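Local coordinates for BH0493 protein (Bacillus halodurans C-125, PDB 2QEE) that binds zinc and is probably a metal-dependent enzyme of the amidohydrolase superfamily, at residues Q22-M27 / Y366-S371; K193-D196 / G201-Q204; P233-S236 / I242-C245; T349-Q354 / A403-R408. All coordinates share one frame; numbering follows the deposited sequence.

Contact 1. Residues Q22-M27 / Y366-S371; sequences QPVTDM and YKWHHS
Trp368 turns one face to Val24 and its N-H edge to Asp26, both on strand 24-26. The apolar half is a CH-pi contact: Val24 CG1 stands over the six-membered ring, 3.6 Å from the ring centroid of Trp368. This methyl lies anti to the backbone N of Val24 (chi1 177°), and a branched residue suits the place because one methyl can settle on the indole while the short side chain lets the ring come close.

The polar half is a hydrogen bond from Trp368 NE1 to Asp26 OD2, 2.9 Å long and fairly straight, with an angle of 159° at the hydrogen. The oxygen lies almost in the indole plane, yet the donor reaches it from above the carboxylate, whose plane is turned 89° from the ring. Ser356 OG also bonds to OD2, so two donors grip this buried atom. A leucine in place of Trp368 would probably leave Asp26 OD2 with Ser356 but without the indole N-H, and open a gap beneath the Val24 methyl.

The side chain of Asp26 is about 9 Å from the bound zinc ion and about 6 Å from that of the zinc ligand His28. Backbone bonds join its strand to strand 139-143, whose Val139 touches both Val24 and Trp368; helix 395-414 packs against strand 24-26 and its ends, and helix 93-104 covers another flank of helix 363-388.

Contact 2. Residues K193-D196 / G201-Q204; sequences KVND and GSIQ
Ser202 sets its hydroxyl against the backbone between Val194 and Asn195, where OG accepts a hydrogen bond from Asn195 N at 2.7 Å, with an angle of 145° at the hydrogen. The oxygen also lies 3.4 Å from Asn195 CB and 3.8 Å from Val194 CB, so it sits in a close-fitting notch of the loop. Ser202 OG is anti to its own carbonyl carbon (chi1 -82°), a setting that swings it from the helix toward residues 193-196. A serine suits the spot: it is short enough to let the backbones approach, and its hydroxyl can both accept and donate. OG is bonded to Glu197 O as well, and a water joins it, 2.9 Å from Ser202 OG and 2.7 Å from Asn195 O, to which the water donates. Lys184 NZ is a second partner of that carbonyl.

This is a helix-loop-helix connection: the chain leaves helix 180-189, passes through residues 190-199 and enters helix 200-217, whose first turn receives the loop. Asn199 accepts from Ser202 N and from Asn195 ND2 through its OD1, tying the Asn195 amide to the same corner. Asn195 ND2 passes 4.1 Å from Gly201 CA; a beta carbon on Gly201 would point at that nitrogen and come about 3.0 Å from it, which is consistent with a glycine here. Val194 is buried, with CG1 3.8 Å from Ser202 O, and packs on Tyr180 and Leu187 of helix 180-189 and on Val206 of helix 200-217.

Contact 3. Residues P233-S236 / I242-C245; sequences PEES and IRDC
Glu235 and Arg243 are joined by a salt bridge in which Arg243 NH1 gives Glu235 OE2 a weak hydrogen bond, 3.3 Å long. OE2 lies at the guanidinium edge, and the carboxylate and guanidinium planes are 30° apart. A water completes the bridge: it accepts from Arg243 NH2 at 3.0 Å and donates to Glu235 OE1 at 2.9 Å, so both carboxylate oxygens are linked to the arginine. Arg240 NH1 adds a long, weak ion pair to OE1.

The firmer grip on Arg243 comes from its sequence neighbour. Arg243 NE donates to Asp244 OD1 at 2.8 Å, and Arg243 NH2 donates to Asp244 OD2 at 3.1 Å almost in line (178°). A bend at chi3 (53°) turns the long side chain so that this side-on pair and the Glu235 bond can form together. Trp198 NE1 also donates to Asp244 OD2.

On the loop, Ser236 OG donates to Glu234 OE1 at 2.6 Å and is also bonded to Gly239 N, while Glu234 OE2 has Ser231 OG.

Ser236 is thus the N-cap of helix 237-253, a usual role for serine; the Glu235, Arg243 and Asp244 network loosely links the loop after strand 222-226 to that helix, as in a beta-alpha unit.

Contact 4. Residues T349-Q354 / A403-R408; sequences TSFIPQ and ADLFSR
The loop from helix 333-347 to the segment bearing the zinc ligand Asp357 closes on helix 395-414, with Thr349, Phe351 and Pro353 gathered round Leu405. Leu405 CD2 does most of the touching: it lies 3.7 Å from Thr349 O and 3.6 Å from Phe351 O, and stands over one face of the Phe351 ring, nearer its rim. Leu405 CG is anti to its carbonyl carbon (chi1 -67°), which sends the branch into the loop. The same two carbonyls take hydrogen bonds from Asn409 ND2.

Ile352 pairs through its backbone with Ile323 and Gly325, so this stretch probably continues the sheet as the last strand position of the amidohydrolase barrel. Pro353 lays its ring across Leu405, with CD 3.8 Å from Leu405 CD2 and 3.3 Å from Leu405 O. Were Pro353 replaced by alanine, that flank of Leu405 would probably be uncovered and the backbone freer to bend.

One water donates to Leu405 O at 3.0 Å and accepts from Gln354 N at 3.1 Å; another accepts from Thr349 OG1 at 2.8 Å and donates to Asp404 OD2 at 2.7 Å. Trp60 of the second subunit packs on Thr349, and Arg88 of that subunit on Asp404.

How the contacts relate
Contacts 1 and 4 form one buried unit, their centres 11 Å apart, and their segments alternate along the chain. Ser371 OG is 2.8 Å from Gln354 NE2 and Thr25 N is 3.0 Å from Phe406 O, both probable hydrogen bonds, so strand 24-26, the 349-354 loop and the last two helices are joined close to the metal site. The side chain of Ile352 is about 13 Å from the zinc ion, farther than that of Asp26. Contacts 2 and 3 form a second pair, 14 Å between centres, where Ile203 touches Asp244 and Cys245. Both lie away from the metal site; the centres of contacts 1 and 2 are about 42 Å apart.

Contact 1. Residues Q22-M27 / Y366-S371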
# COMPACT_ATOMS: atom_id res chain seq x y z
N GLN C 22 18.32 -24.97 -1.59
CA GLN C 22 19.39 -24.04 -1.30
C GLN C 22 19.48 -23.90 0.22
O GLN C 22 18.49 -23.52 0.85
CB GLN C 22 19.07 -22.65 -1.87
CG GLN C 22 19.97 -21.52 -1.31
CD GLN C 22 21.45 -21.74 -1.69
OE1 GLN C 22 21.78 -22.20 -2.79
NE2 GLN C 22 22.37 -21.40 -0.75
N PRO C 23 20.65 -24.21 0.80
CA PRO C 23 20.75 -24.01 2.26
C PRO C 23 20.67 -22.51 2.59
O PRO C 23 21.34 -21.68 1.94
CB PRO C 23 22.16 -24.51 2.59
CG PRO C 23 22.57 -25.37 1.39
CD PRO C 23 21.87 -24.81 0.22
N VAL C 24 19.90 -22.21 3.60
CA VAL C 24 19.65 -20.85 3.98
C VAL C 24 20.63 -20.32 5.03
O VAL C 24 20.89 -21.00 6.03
CB VAL C 24 18.25 -20.75 4.57
CG1 VAL C 24 17.98 -19.32 5.06
CG2 VAL C 24 17.20 -21.14 3.47
N THR C 25 21.11 -19.11 4.80
CA THR C 25 21.67 -18.30 5.90
C THR C 25 20.53 -17.45 6.42
O THR C 25 19.93 -16.65 5.65
CB THR C 25 22.84 -17.43 5.48
OG1 THR C 25 23.94 -18.30 5.12
CG2 THR C 25 23.28 -16.51 6.63
N ASP C 26 20.24 -17.57 7.71
CA ASP C 26 19.09 -16.83 8.30
C ASP C 26 19.73 -15.70 9.06
O ASP C 26 20.31 -15.90 10.15
CB ASP C 26 18.31 -17.77 9.22
CG ASP C 26 17.01 -17.17 9.75
OD1 ASP C 26 16.89 -15.93 9.63
OD2 ASP C 26 16.16 -17.93 10.25
N MET C 27 19.70 -14.50 8.49
CA MET C 27 20.65 -13.47 8.98
C MET C 27 20.18 -12.61 10.13
O MET C 27 20.88 -11.65 10.49
CB MET C 27 21.29 -12.61 7.89
CG MET C 27 20.33 -11.99 6.84
SD MET C 27 19.23 -10.79 7.62
CE MET C 27 20.35 -9.40 8.01
N TYR C 366 8.65 -23.33 9.89
CA TYR C 366 7.53 -22.62 9.18
C TYR C 366 7.96 -21.30 8.58
O TYR C 366 7.45 -20.88 7.49
CB TYR C 366 6.30 -22.44 10.06
CG TYR C 366 6.15 -21.16 10.85
CD1 TYR C 366 5.76 -19.96 10.21
CD2 TYR C 366 6.33 -21.14 12.26
CE1 TYR C 366 5.48 -18.81 10.92
CE2 TYR C 366 6.07 -19.95 12.97
CZ TYR C 366 5.68 -18.80 12.31
OH TYR C 366 5.40 -17.63 13.00
N LYS C 367 8.86 -20.59 9.24
CA LYS C 367 9.22 -19.28 8.70
C LYS C 367 9.84 -19.47 7.31
O LYS C 367 9.54 -18.70 6.38
CB LYS C 367 10.19 -18.53 9.64
CG LYS C 367 9.58 -18.26 11.03
CD LYS C 367 8.99 -16.91 11.14
CE LYS C 367 8.78 -16.63 12.65
NZ LYS C 367 8.10 -15.31 12.80
N TRP C 368 10.69 -20.47 7.14
CA TRP C 368 11.34 -20.71 5.83
C TRP C 368 10.40 -21.41 4.85
O TRP C 368 10.40 -21.09 3.67
CB TRP C 368 12.72 -21.41 6.03
CG TRP C 368 13.65 -20.40 6.60
CD1 TRP C 368 14.12 -20.36 7.90
CD2 TRP C 368 14.10 -19.22 5.96
NE1 TRP C 368 14.90 -19.25 8.06
CE2 TRP C 368 14.87 -18.51 6.90
CE3 TRP C 368 13.93 -18.69 4.67
CZ2 TRP C 368 15.49 -17.31 6.60
CZ3 TRP C 368 14.56 -17.53 4.35
CH2 TRP C 368 15.32 -16.82 5.33
N HIS C 369 9.60 -22.35 5.31
CA HIS C 369 8.65 -23.02 4.41
C HIS C 369 7.67 -21.97 3.81
O HIS C 369 7.42 -21.93 2.58
CB HIS C 369 7.88 -24.06 5.21
CG HIS C 369 6.88 -24.86 4.43
ND1 HIS C 369 5.69 -24.32 3.95
CD2 HIS C 369 6.86 -26.17 4.10
CE1 HIS C 369 5.02 -25.27 3.32
NE2 HIS C 369 5.70 -26.40 3.40
N HIS C 370 7.08 -21.14 4.68
CA HIS C 370 6.04 -20.21 4.19
C HIS C 370 6.63 -19.16 3.28
O HIS C 370 5.99 -18.72 2.29
CB HIS C 370 5.35 -19.51 5.38
CG HIS C 370 4.55 -20.40 6.28
ND1 HIS C 370 3.73 -19.89 7.26
CD2 HIS C 370 4.43 -21.75 6.35
CE1 HIS C 370 3.17 -20.89 7.93
NE2 HIS C 370 3.54 -22.03 7.37
N SER C 371 7.84 -18.69 3.63
CA SER C 371 8.50 -17.65 2.82
C SER C 371 9.05 -18.22 1.54
O SER C 371 9.02 -17.57 0.54
CB SER C 371 9.62 -17.00 3.58
OG SER C 371 9.04 -16.12 4.56

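Contact 2. Residues K193-D196 / G201-Q204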
# COMPACT_ATOMS: atom_id res chain seq x y z
N LYS C 193 34.98 4.09 31.95
CA LYS C 193 34.90 5.29 32.78
C LYS C 193 34.29 6.41 31.97
O LYS C 193 34.97 7.34 31.54
CB LYS C 193 36.30 5.65 33.32
CG LYS C 193 36.77 4.66 34.40
CD LYS C 193 38.19 4.96 34.88
CE LYS C 193 39.21 4.04 34.21
NZ LYS C 193 40.48 3.92 35.02
N VAL C 194 33.00 6.26 31.71
CA VAL C 194 32.29 7.28 30.99
C VAL C 194 31.89 8.31 32.04
O VAL C 194 31.46 7.95 33.15
CB VAL C 194 31.06 6.73 30.23
CG1 VAL C 194 31.50 5.77 29.09
CG2 VAL C 194 30.14 6.05 31.16
N ASN C 195 32.04 9.57 31.65
CA ASN C 195 31.78 10.71 32.50
C ASN C 195 30.31 11.16 32.48
O ASN C 195 29.50 10.65 31.69
CB ASN C 195 32.69 11.82 32.02
CG ASN C 195 34.17 11.39 32.00
OD1 ASN C 195 34.65 10.80 32.96
ND2 ASN C 195 34.87 11.71 30.95
N ASP C 196 29.95 12.09 33.36
CA ASP C 196 28.62 12.72 33.27
C ASP C 196 28.53 13.47 31.96
O ASP C 196 27.49 13.45 31.34
CB ASP C 196 28.39 13.73 34.40
CG ASP C 196 28.42 13.10 35.76
OD1 ASP C 196 28.04 11.92 35.90
OD2 ASP C 196 28.81 13.82 36.71
N GLY C 201 36.80 11.52 26.80
CA GLY C 201 36.94 10.38 27.67
C GLY C 201 35.74 9.48 27.56
O GLY C 201 35.86 8.25 27.57
N SER C 202 34.55 10.09 27.51
CA SER C 202 33.34 9.31 27.40
C SER C 202 33.29 8.61 26.02
O SER C 202 32.96 7.41 25.95
CB SER C 202 32.10 10.15 27.65
OG SER C 202 31.85 10.29 29.05
N ILE C 203 33.61 9.37 24.97
CA ILE C 203 33.74 8.84 23.59
C ILE C 203 34.68 7.64 23.52
O ILE C 203 34.34 6.57 22.99
CB ILE C 203 34.18 9.94 22.60
CG1 ILE C 203 33.08 11.01 22.49
CG2 ILE C 203 34.55 9.32 21.20
CD1 ILE C 203 33.46 12.27 21.78
N GLN C 204 35.87 7.79 24.10
CA GLN C 204 36.84 6.70 24.09
C GLN C 204 36.41 5.45 24.84
O GLN C 204 36.67 4.33 24.37
CB GLN C 204 38.19 7.19 24.64
CG GLN C 204 38.83 8.14 23.68
CD GLN C 204 38.75 7.62 22.27
OE1 GLN C 204 38.98 6.42 22.03
NE2 GLN C 204 38.38 8.50 21.33
O HOH W 1 29.01 9.84 29.11

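Contact 3. Residues P233-S236 / I242-C245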
# COMPACT_ATOMS: atom_id res chain seq x y z
N PRO C 233 21.28 13.34 11.66
CA PRO C 233 21.93 13.60 12.96
C PRO C 233 20.90 13.97 14.03
O PRO C 233 19.79 14.42 13.71
CB PRO C 233 22.84 14.81 12.69
CG PRO C 233 22.97 14.91 11.19
CD PRO C 233 21.77 14.21 10.58
N GLU C 234 21.29 13.79 15.28
CA GLU C 234 20.42 14.25 16.34
C GLU C 234 21.32 14.58 17.54
O GLU C 234 22.26 13.83 17.86
CB GLU C 234 19.48 13.12 16.70
CG GLU C 234 18.49 13.43 17.83
CD GLU C 234 17.55 12.28 18.06
OE1 GLU C 234 17.94 11.23 18.64
OE2 GLU C 234 16.38 12.45 17.64
N GLU C 235 21.01 15.69 18.20
CA GLU C 235 21.63 15.98 19.49
C GLU C 235 20.91 15.23 20.61
O GLU C 235 19.92 15.71 21.19
CB GLU C 235 21.64 17.50 19.73
CG GLU C 235 22.71 18.24 18.85
CD GLU C 235 24.13 17.68 19.03
OE1 GLU C 235 24.57 17.43 20.18
OE2 GLU C 235 24.81 17.44 17.99
N SER C 236 21.39 14.01 20.88
CA SER C 236 20.81 13.14 21.89
C SER C 236 21.91 12.12 22.25
O SER C 236 22.89 12.03 21.55
CB SER C 236 19.62 12.37 21.31
OG SER C 236 20.06 11.53 20.20
N ILE C 242 26.11 7.15 18.05
CA ILE C 242 26.24 6.69 16.67
C ILE C 242 27.32 7.45 15.91
O ILE C 242 28.24 6.83 15.30
CB ILE C 242 24.88 6.75 15.89
CG1 ILE C 242 23.88 5.84 16.58
CG2 ILE C 242 25.09 6.46 14.36
CD1 ILE C 242 22.43 5.88 15.94
N ARG C 243 27.28 8.78 16.01
CA ARG C 243 28.24 9.67 15.33
C ARG C 243 29.67 9.47 15.84
O ARG C 243 30.60 9.23 15.05
CB ARG C 243 27.86 11.15 15.52
CG ARG C 243 28.72 12.14 14.74
CD ARG C 243 28.56 13.59 15.25
NE ARG C 243 28.79 13.70 16.70
CZ ARG C 243 28.19 14.60 17.51
NH1 ARG C 243 27.34 15.48 17.03
NH2 ARG C 243 28.46 14.59 18.81
N ASP C 244 29.83 9.54 17.15
CA ASP C 244 31.17 9.61 17.73
C ASP C 244 31.82 8.26 17.98
O ASP C 244 33.05 8.18 18.07
CB ASP C 244 31.17 10.38 19.06
CG ASP C 244 30.85 11.85 18.90
OD1 ASP C 244 30.99 12.40 17.79
OD2 ASP C 244 30.45 12.45 19.94
N CYS C 245 31.02 7.19 18.12
CA CYS C 245 31.54 5.91 18.56
C CYS C 245 31.25 4.80 17.56
O CYS C 245 32.15 4.10 17.10
CB CYS C 245 30.99 5.52 19.94
SG CYS C 245 31.18 6.83 21.23
O HOH W 2 27.47 17.06 20.21

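Contact 4. Residues T349-Q354 / A403-R408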
# COMPACT_ATOMS: atom_id res chain seq x y z
N THR C 349 18.20 -9.04 -8.21
CA THR C 349 18.51 -9.94 -7.11
C THR C 349 19.42 -9.31 -6.03
O THR C 349 19.96 -10.04 -5.15
CB THR C 349 19.22 -11.23 -7.62
OG1 THR C 349 20.40 -10.82 -8.30
CG2 THR C 349 18.26 -12.03 -8.56
N SER C 350 19.57 -7.98 -6.05
CA SER C 350 20.50 -7.28 -5.12
C SER C 350 19.86 -6.91 -3.74
O SER C 350 19.94 -5.76 -3.27
CB SER C 350 21.14 -6.04 -5.80
OG SER C 350 20.23 -4.98 -6.10
N PHE C 351 19.21 -7.90 -3.12
CA PHE C 351 18.70 -7.71 -1.78
C PHE C 351 18.60 -9.04 -1.08
O PHE C 351 18.82 -10.09 -1.70
CB PHE C 351 17.30 -7.05 -1.85
CG PHE C 351 16.19 -7.93 -2.48
CD1 PHE C 351 15.21 -8.44 -1.65
CD2 PHE C 351 16.09 -8.11 -3.87
CE1 PHE C 351 14.16 -9.24 -2.18
CE2 PHE C 351 15.07 -8.89 -4.43
CZ PHE C 351 14.10 -9.46 -3.58
N ILE C 352 18.24 -9.01 0.20
CA ILE C 352 18.04 -10.23 0.99
C ILE C 352 16.53 -10.33 1.27
O ILE C 352 15.96 -9.56 2.09
CB ILE C 352 18.86 -10.19 2.31
CG1 ILE C 352 20.38 -10.06 1.99
CG2 ILE C 352 18.51 -11.38 3.24
CD1 ILE C 352 21.17 -9.60 3.25
N PRO C 353 15.85 -11.23 0.57
CA PRO C 353 14.35 -11.25 0.72
C PRO C 353 13.81 -11.59 2.10
O PRO C 353 12.73 -11.10 2.47
CB PRO C 353 13.88 -12.32 -0.28
CG PRO C 353 15.13 -13.13 -0.61
CD PRO C 353 16.32 -12.15 -0.49
N GLN C 354 14.48 -12.41 2.91
CA GLN C 354 13.82 -12.83 4.13
C GLN C 354 14.82 -13.19 5.24
O GLN C 354 15.98 -13.55 4.94
CB GLN C 354 12.88 -14.00 3.88
CG GLN C 354 12.03 -14.44 5.07
CD GLN C 354 11.10 -13.31 5.55
OE1 GLN C 354 11.59 -12.25 5.97
NE2 GLN C 354 9.77 -13.55 5.52
N ALA C 403 21.04 -18.90 -4.68
CA ALA C 403 22.11 -18.87 -3.67
C ALA C 403 22.41 -17.42 -3.25
O ALA C 403 22.67 -17.16 -2.06
CB ALA C 403 23.37 -19.58 -4.20
N ASP C 404 22.37 -16.47 -4.19
CA ASP C 404 22.58 -15.07 -3.86
C ASP C 404 21.52 -14.60 -2.88
O ASP C 404 21.83 -14.04 -1.81
CB ASP C 404 22.53 -14.20 -5.14
CG ASP C 404 23.84 -14.27 -5.94
OD1 ASP C 404 24.89 -14.64 -5.36
OD2 ASP C 404 23.81 -13.96 -7.15
N LEU C 405 20.27 -14.88 -3.21
CA LEU C 405 19.16 -14.36 -2.40
C LEU C 405 19.14 -14.97 -1.00
O LEU C 405 18.86 -14.25 -0.05
CB LEU C 405 17.81 -14.67 -3.07
CG LEU C 405 17.63 -13.90 -4.41
CD1 LEU C 405 16.45 -14.52 -5.13
CD2 LEU C 405 17.35 -12.38 -4.11
N PHE C 406 19.41 -16.29 -0.87
CA PHE C 406 19.25 -16.97 0.44
C PHE C 406 20.51 -17.03 1.28
O PHE C 406 20.45 -17.41 2.48
CB PHE C 406 18.61 -18.36 0.32
CG PHE C 406 17.15 -18.31 -0.06
CD1 PHE C 406 16.15 -18.21 0.91
CD2 PHE C 406 16.77 -18.38 -1.41
CE1 PHE C 406 14.79 -18.12 0.55
CE2 PHE C 406 15.44 -18.30 -1.76
CZ PHE C 406 14.45 -18.21 -0.78
N SER C 407 21.65 -16.65 0.67
CA SER C 407 22.94 -16.80 1.38
C SER C 407 24.04 -15.85 0.99
O SER C 407 24.58 -15.08 1.82
CB SER C 407 23.44 -18.25 1.27
OG SER C 407 24.64 -18.37 2.02
N ARG C 408 24.41 -15.87 -0.28
CA ARG C 408 25.63 -15.17 -0.69
C ARG C 408 25.56 -13.65 -0.60
O ARG C 408 26.56 -13.03 -0.32
CB ARG C 408 26.06 -15.54 -2.12
CG ARG C 408 26.20 -17.01 -2.31
CD ARG C 408 26.67 -17.37 -3.75
NE ARG C 408 26.73 -18.83 -3.89
CZ ARG C 408 26.75 -19.50 -5.05
NH1 ARG C 408 26.69 -18.86 -6.22
NH2 ARG C 408 26.81 -20.82 -5.02
O HOH W 3 21.68 -13.25 -8.62
O HOH W 4 16.78 -14.28 2.16